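CytC3 (Streptomyces, PDB 3GJA) is a nonheme iron halogenase of the phytanoyl-CoA dioxygenase family, which probably chlorinates an unactivated carbon of an amino acid during natural-product biosynthesis. Local coordinates at residues Phe143-Thr157 against Met224-Asn237. Numbering follows the deposited sequence.
With ACT (acetate ion), chain E.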
loop_
_atom_site.group_PDB
_atom_site.type_symbol
_atom_site.label_atom_id
_atom_site.label_comp_id
_atom_site.label_asym_id
_atom_site.label_seq_id
_atom_site.Cartn_x
_atom_site.Cartn_y
_atom_site.Cartn_z
ATOM N N PHE A 143 -15.976 3.137 -8.848
ATOM C CA PHE A 143 -15.223 3.362 -7.620
ATOM C C PHE A 143 -13.752 3.183 -7.989
ATOM O O PHE A 143 -13.431 2.401 -8.884
ATOM C CB PHE A 143 -15.647 2.337 -6.567
ATOM C CG PHE A 143 -14.915 2.458 -5.258
ATOM C CD1 PHE A 143 -14.960 3.639 -4.524
ATOM C CD2 PHE A 143 -14.213 1.369 -4.739
ATOM C CE1 PHE A 143 -14.325 3.735 -3.288
ATOM C CE2 PHE A 143 -13.573 1.451 -3.503
ATOM C CZ PHE A 143 -13.628 2.636 -2.775
ATOM N N ILE A 144 -12.859 3.905 -7.317
ATOM C CA ILE A 144 -11.435 3.807 -7.636
ATOM C C ILE A 144 -10.522 3.687 -6.421
ATOM O O ILE A 144 -9.325 3.968 -6.512
ATOM C CB ILE A 144 -10.970 5.029 -8.443
ATOM C CG1 ILE A 144 -11.169 6.296 -7.608
ATOM C CG2 ILE A 144 -11.751 5.127 -9.749
ATOM C CD1 ILE A 144 -10.534 7.523 -8.206
ATOM N N GLY A 145 -11.076 3.271 -5.290
ATOM C CA GLY A 145 -10.275 3.143 -4.089
ATOM C C GLY A 145 -9.465 1.859 -4.008
ATOM O O GLY A 145 -9.708 0.900 -4.742
ATOM N N THR A 146 -8.493 1.844 -3.104
ATOM C CA THR A 146 -7.645 0.679 -2.918
ATOM C C THR A 146 -7.258 0.574 -1.441
ATOM O O THR A 146 -6.845 1.554 -0.824
ATOM C CB THR A 146 -6.371 0.783 -3.783
ATOM O OG1 THR A 146 -5.561 -0.386 -3.601
ATOM C CG2 THR A 146 -5.557 2.013 -3.392
ATOM N N ILE A 147 -7.425 -0.612 -0.870
ATOM C CA ILE A 147 -7.077 -0.828 0.525
ATOM C C ILE A 147 -5.567 -0.701 0.645
ATOM O O ILE A 147 -4.815 -1.422 -0.015
ATOM C CB ILE A 147 -7.523 -2.229 0.994
ATOM C CG1 ILE A 147 -9.052 -2.290 1.021
ATOM C CG2 ILE A 147 -6.950 -2.542 2.379
ATOM C CD1 ILE A 147 -9.677 -1.374 2.045
ATOM N N THR A 148 -5.138 0.232 1.486
ATOM C CA THR A 148 -3.723 0.500 1.702
ATOM C C THR A 148 -3.296 -0.011 3.071
ATOM O O THR A 148 -3.949 0.268 4.072
ATOM C CB THR A 148 -3.448 2.029 1.630
ATOM O OG1 THR A 148 -3.923 2.536 0.377
ATOM C CG2 THR A 148 -1.961 2.333 1.770
ATOM N N VAL A 149 -2.215 -0.780 3.103
ATOM C CA VAL A 149 -1.673 -1.305 4.349
ATOM C C VAL A 149 -0.332 -0.595 4.536
ATOM O O VAL A 149 0.636 -0.878 3.832
ATOM C CB VAL A 149 -1.451 -2.835 4.273
ATOM C CG1 VAL A 149 -0.913 -3.357 5.603
ATOM C CG2 VAL A 149 -2.755 -3.526 3.929
ATOM N N TRP A 150 -0.298 0.339 5.480
ATOM C CA TRP A 150 0.888 1.154 5.771
ATOM C C TRP A 150 1.651 0.584 6.974
ATOM O O TRP A 150 1.235 0.770 8.119
ATOM C CB TRP A 150 0.426 2.576 6.092
ATOM C CG TRP A 150 1.404 3.686 5.860
ATOM C CD1 TRP A 150 1.445 4.519 4.777
ATOM C CD2 TRP A 150 2.374 4.189 6.788
ATOM N NE1 TRP A 150 2.367 5.521 4.979
ATOM C CE2 TRP A 150 2.953 5.345 6.204
ATOM C CE3 TRP A 150 2.808 3.784 8.059
ATOM C CZ2 TRP A 150 3.940 6.099 6.847
ATOM C CZ3 TRP A 150 3.795 4.540 8.704
ATOM C CH2 TRP A 150 4.347 5.684 8.095
ATOM N N THR A 151 2.755 -0.107 6.712
ATOM C CA THR A 151 3.563 -0.690 7.779
ATOM C C THR A 151 4.694 0.252 8.175
ATOM O O THR A 151 5.399 0.787 7.320
ATOM C CB THR A 151 4.196 -2.042 7.350
ATOM O OG1 THR A 151 3.165 -2.965 6.978
ATOM C CG2 THR A 151 5.000 -2.650 8.501
ATOM N N ALA A 152 4.866 0.452 9.475
ATOM C CA ALA A 152 5.932 1.312 9.969
ATOM C C ALA A 152 7.209 0.479 10.059
ATOM O O ALA A 152 7.271 -0.483 10.819
ATOM C CB ALA A 152 5.562 1.860 11.341
ATOM N N PHE A 153 8.218 0.834 9.268
ATOM C CA PHE A 153 9.486 0.102 9.275
ATOM C C PHE A 153 10.377 0.718 10.341
ATOM O O PHE A 153 11.291 0.088 10.871
ATOM C CB PHE A 153 10.166 0.200 7.900
ATOM C CG PHE A 153 9.696 -0.840 6.904
ATOM C CD1 PHE A 153 8.600 -1.655 7.180
ATOM C CD2 PHE A 153 10.351 -0.995 5.689
ATOM C CE1 PHE A 153 8.165 -2.609 6.267
ATOM C CE2 PHE A 153 9.920 -1.951 4.758
ATOM C CZ PHE A 153 8.830 -2.756 5.049
ATOM N N THR A 154 10.079 1.974 10.629
ATOM C CA THR A 154 10.770 2.776 11.621
ATOM C C THR A 154 9.610 3.193 12.528
ATOM O O THR A 154 8.457 2.982 12.165
ATOM C CB THR A 154 11.395 3.997 10.913
ATOM O OG1 THR A 154 12.821 3.886 10.926
ATOM C CG2 THR A 154 10.953 5.275 11.540
ATOM N N HIS A 155 9.868 3.751 13.701
ATOM C CA HIS A 155 8.729 4.151 14.516
ATOM C C HIS A 155 8.085 5.378 13.860
ATOM O O HIS A 155 8.769 6.198 13.251
ATOM C CB HIS A 155 9.152 4.484 15.960
ATOM C CG HIS A 155 10.057 5.675 16.077
ATOM N ND1 HIS A 155 10.142 6.432 17.227
ATOM C CD2 HIS A 155 10.939 6.219 15.204
ATOM C CE1 HIS A 155 11.037 7.390 17.058
ATOM N NE2 HIS A 155 11.536 7.282 15.840
ATOM N N SER A 156 6.769 5.482 13.953
ATOM C CA SER A 156 6.071 6.631 13.396
ATOM C C SER A 156 5.447 7.329 14.590
ATOM O O SER A 156 4.494 6.829 15.193
ATOM C CB SER A 156 4.980 6.200 12.414
ATOM O OG SER A 156 4.346 7.337 11.860
ATOM N N THR A 157 6.007 8.481 14.935
ATOM C CA THR A 157 5.556 9.253 16.082
ATOM C C THR A 157 5.028 10.617 15.680
ATOM O O THR A 157 5.080 11.003 14.506
ATOM C CB THR A 157 6.712 9.495 17.047
ATOM O OG1 THR A 157 7.696 10.312 16.395
ATOM C CG2 THR A 157 7.353 8.168 17.464
ATOM N N MET A 224 -1.945 8.687 14.321
ATOM C CA MET A 224 -1.836 7.234 14.250
ATOM C C MET A 224 -0.373 6.861 14.498
ATOM O O MET A 224 0.405 6.646 13.560
ATOM C CB MET A 224 -2.301 6.724 12.878
ATOM C CG MET A 224 -2.262 5.199 12.709
ATOM S SD MET A 224 -3.155 4.252 13.988
ATOM C CE MET A 224 -4.869 4.665 13.604
ATOM N N VAL A 225 -0.011 6.814 15.776
ATOM C CA VAL A 225 1.336 6.467 16.202
ATOM C C VAL A 225 1.549 4.968 16.007
ATOM O O VAL A 225 0.682 4.166 16.348
ATOM C CB VAL A 225 1.538 6.829 17.686
ATOM C CG1 VAL A 225 2.898 6.366 18.165
ATOM C CG2 VAL A 225 1.395 8.328 17.863
ATOM N N LEU A 226 2.709 4.589 15.475
ATOM C CA LEU A 226 2.993 3.180 15.219
ATOM C C LEU A 226 4.386 2.755 15.656
ATOM O O LEU A 226 5.347 3.494 15.505
ATOM C CB LEU A 226 2.851 2.878 13.719
ATOM C CG LEU A 226 1.518 3.171 13.024
ATOM C CD1 LEU A 226 1.698 3.081 11.505
ATOM C CD2 LEU A 226 0.457 2.198 13.510
ATOM N N LYS A 227 4.497 1.548 16.189
ATOM C CA LYS A 227 5.798 1.038 16.581
ATOM C C LYS A 227 6.306 0.290 15.364
ATOM O O LYS A 227 5.536 -0.016 14.453
ATOM C CB LYS A 227 5.659 0.070 17.750
ATOM C CG LYS A 227 5.072 0.709 18.988
ATOM C CD LYS A 227 5.027 -0.272 20.139
ATOM C CE LYS A 227 4.435 0.381 21.376
ATOM N NZ LYS A 227 4.362 -0.582 22.509
ATOM N N PRO A 228 7.611 0.006 15.311
ATOM C CA PRO A 228 8.096 -0.724 14.138
ATOM C C PRO A 228 7.343 -2.049 14.082
ATOM O O PRO A 228 7.177 -2.712 15.107
ATOM C CB PRO A 228 9.580 -0.920 14.445
ATOM C CG PRO A 228 9.915 0.278 15.283
ATOM C CD PRO A 228 8.723 0.384 16.203
ATOM N N GLY A 229 6.860 -2.425 12.905
ATOM C CA GLY A 229 6.148 -3.684 12.801
ATOM C C GLY A 229 4.641 -3.540 12.849
ATOM O O GLY A 229 3.904 -4.483 12.531
ATOM N N GLU A 230 4.165 -2.372 13.259
ATOM C CA GLU A 230 2.727 -2.153 13.302
ATOM C C GLU A 230 2.298 -1.485 12.011
ATOM O O GLU A 230 3.105 -0.863 11.325
ATOM C CB GLU A 230 2.337 -1.266 14.479
ATOM C CG GLU A 230 2.662 -1.855 15.829
ATOM C CD GLU A 230 2.103 -1.021 16.959
ATOM O OE1 GLU A 230 2.304 0.215 16.947
ATOM O OE2 GLU A 230 1.468 -1.602 17.864
ATOM N N ALA A 231 1.021 -1.611 11.686
ATOM C CA ALA A 231 0.500 -1.009 10.479
ATOM C C ALA A 231 -0.877 -0.421 10.703
ATOM O O ALA A 231 -1.570 -0.743 11.677
ATOM C CB ALA A 231 0.425 -2.052 9.369
ATOM N N VAL A 232 -1.257 0.465 9.792
ATOM C CA VAL A 232 -2.571 1.054 9.822
ATOM C C VAL A 232 -3.141 0.675 8.461
ATOM O O VAL A 232 -2.441 0.714 7.450
ATOM C CB VAL A 232 -2.529 2.592 9.998
ATOM C CG1 VAL A 232 -1.731 3.243 8.881
ATOM C CG2 VAL A 232 -3.953 3.139 10.031
ATOM N N ILE A 233 -4.395 0.256 8.441
ATOM C CA ILE A 233 -5.031 -0.125 7.198
ATOM C C ILE A 233 -6.121 0.892 6.914
ATOM O O ILE A 233 -6.911 1.229 7.803
ATOM C CB ILE A 233 -5.641 -1.544 7.296
ATOM C CG1 ILE A 233 -4.549 -2.546 7.702
ATOM C CG2 ILE A 233 -6.269 -1.939 5.953
ATOM C CD1 ILE A 233 -5.026 -3.985 7.809
ATOM N N PHE A 234 -6.163 1.382 5.681
ATOM C CA PHE A 234 -7.159 2.378 5.310
ATOM C C PHE A 234 -7.413 2.434 3.818
ATOM O O PHE A 234 -6.566 2.040 3.009
ATOM C CB PHE A 234 -6.695 3.767 5.761
ATOM C CG PHE A 234 -5.348 4.177 5.200
ATOM C CD1 PHE A 234 -4.166 3.842 5.861
ATOM C CD2 PHE A 234 -5.263 4.911 4.017
ATOM C CE1 PHE A 234 -2.917 4.237 5.357
ATOM C CE2 PHE A 234 -4.017 5.313 3.500
ATOM C CZ PHE A 234 -2.842 4.974 4.175
ATOM N N TRP A 235 -8.590 2.928 3.453
ATOM C CA TRP A 235 -8.922 3.109 2.052
ATOM C C TRP A 235 -7.997 4.240 1.615
ATOM O O TRP A 235 -7.827 5.219 2.342
ATOM C CB TRP A 235 -10.371 3.560 1.890
ATOM C CG TRP A 235 -11.369 2.453 1.892
ATOM C CD1 TRP A 235 -12.330 2.216 2.833
ATOM C CD2 TRP A 235 -11.550 1.464 0.872
ATOM N NE1 TRP A 235 -13.101 1.146 2.460
ATOM C CE2 TRP A 235 -12.645 0.663 1.258
ATOM C CE3 TRP A 235 -10.891 1.176 -0.332
ATOM C CZ2 TRP A 235 -13.103 -0.410 0.483
ATOM C CZ3 TRP A 235 -11.347 0.108 -1.106
ATOM C CH2 TRP A 235 -12.444 -0.672 -0.692
ATOM N N SER A 236 -7.397 4.101 0.440
ATOM C CA SER A 236 -6.483 5.113 -0.075
ATOM C C SER A 236 -7.082 6.525 -0.082
ATOM O O SER A 236 -6.354 7.514 0.020
ATOM C CB SER A 236 -6.061 4.740 -1.495
ATOM O OG SER A 236 -7.206 4.514 -2.306
ATOM N N ASN A 237 -8.403 6.615 -0.198
ATOM C CA ASN A 237 -9.084 7.909 -0.249
ATOM C C ASN A 237 -9.686 8.383 1.075
ATOM O O ASN A 237 -10.467 9.332 1.098
ATOM C CB ASN A 237 -10.177 7.869 -1.319
ATOM C CG ASN A 237 -11.266 6.866 -1.005
ATOM O OD1 ASN A 237 -10.989 5.745 -0.578
ATOM N ND2 ASN A 237 -12.518 7.258 -1.227
HETATM C C ACT E . 2.038 8.992 3.679
HETATM O O ACT E . 3.066 9.666 4.233
HETATM O OXT ACT E . 2.012 7.793 3.732
HETATM C CH3 ACT E . 0.922 9.737 2.988
HETATM O O HOH W 1 1.751 7.073 11.137
#
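The W235 indole, at the end of strand 230-235, is sandwiched between I147 CD1 and the edge of F143. I147 sets CD1 over the centre of the six-membered ring, 3.5 Å from its centroid, a CH-pi contact. From the opposite face F143 presents its edge, CE2 lying 3.5 Å from CZ3 of W235, in a T-shaped pair with planes at 84°.

Backbone hydrogen bonds join strands 147-152 and 230-235 as antiparallel neighbours in the barrel sheet: T148 with F234 and W150 with V232 bond in both directions. S236 grips T146 twice: its backbone N donates to T146 O, and chi1 of 53° swings OG back between its own N and carbonyl carbon, where it accepts the T146 N-H at 3.1 Å. At the other end A152 holds the type II turn K227-E230 at two points, its N donating straight to E230 O (2.9 Å, 179°) and its O accepting from G229 N; beyond the turn, S156 and L226 bond both ways as a single bridge.

On the sheet face bearing T148, W150 and F234, T148 CB lies over the F234 ring, while W150 CB meets its edge. L226 CD1 touches W150 CE3 at 3.7 Å, and W150 NE1 donates to OXT of an acetate, probably from the crystallisation liquor, at 2.6 Å.

The contact thus combines a largely apolar side, where I147 and V149 meet helix 84-94 and T151, bonded to H80, is the polar exception, with one whose indole N-H is available to an anion, perhaps marking a pocket.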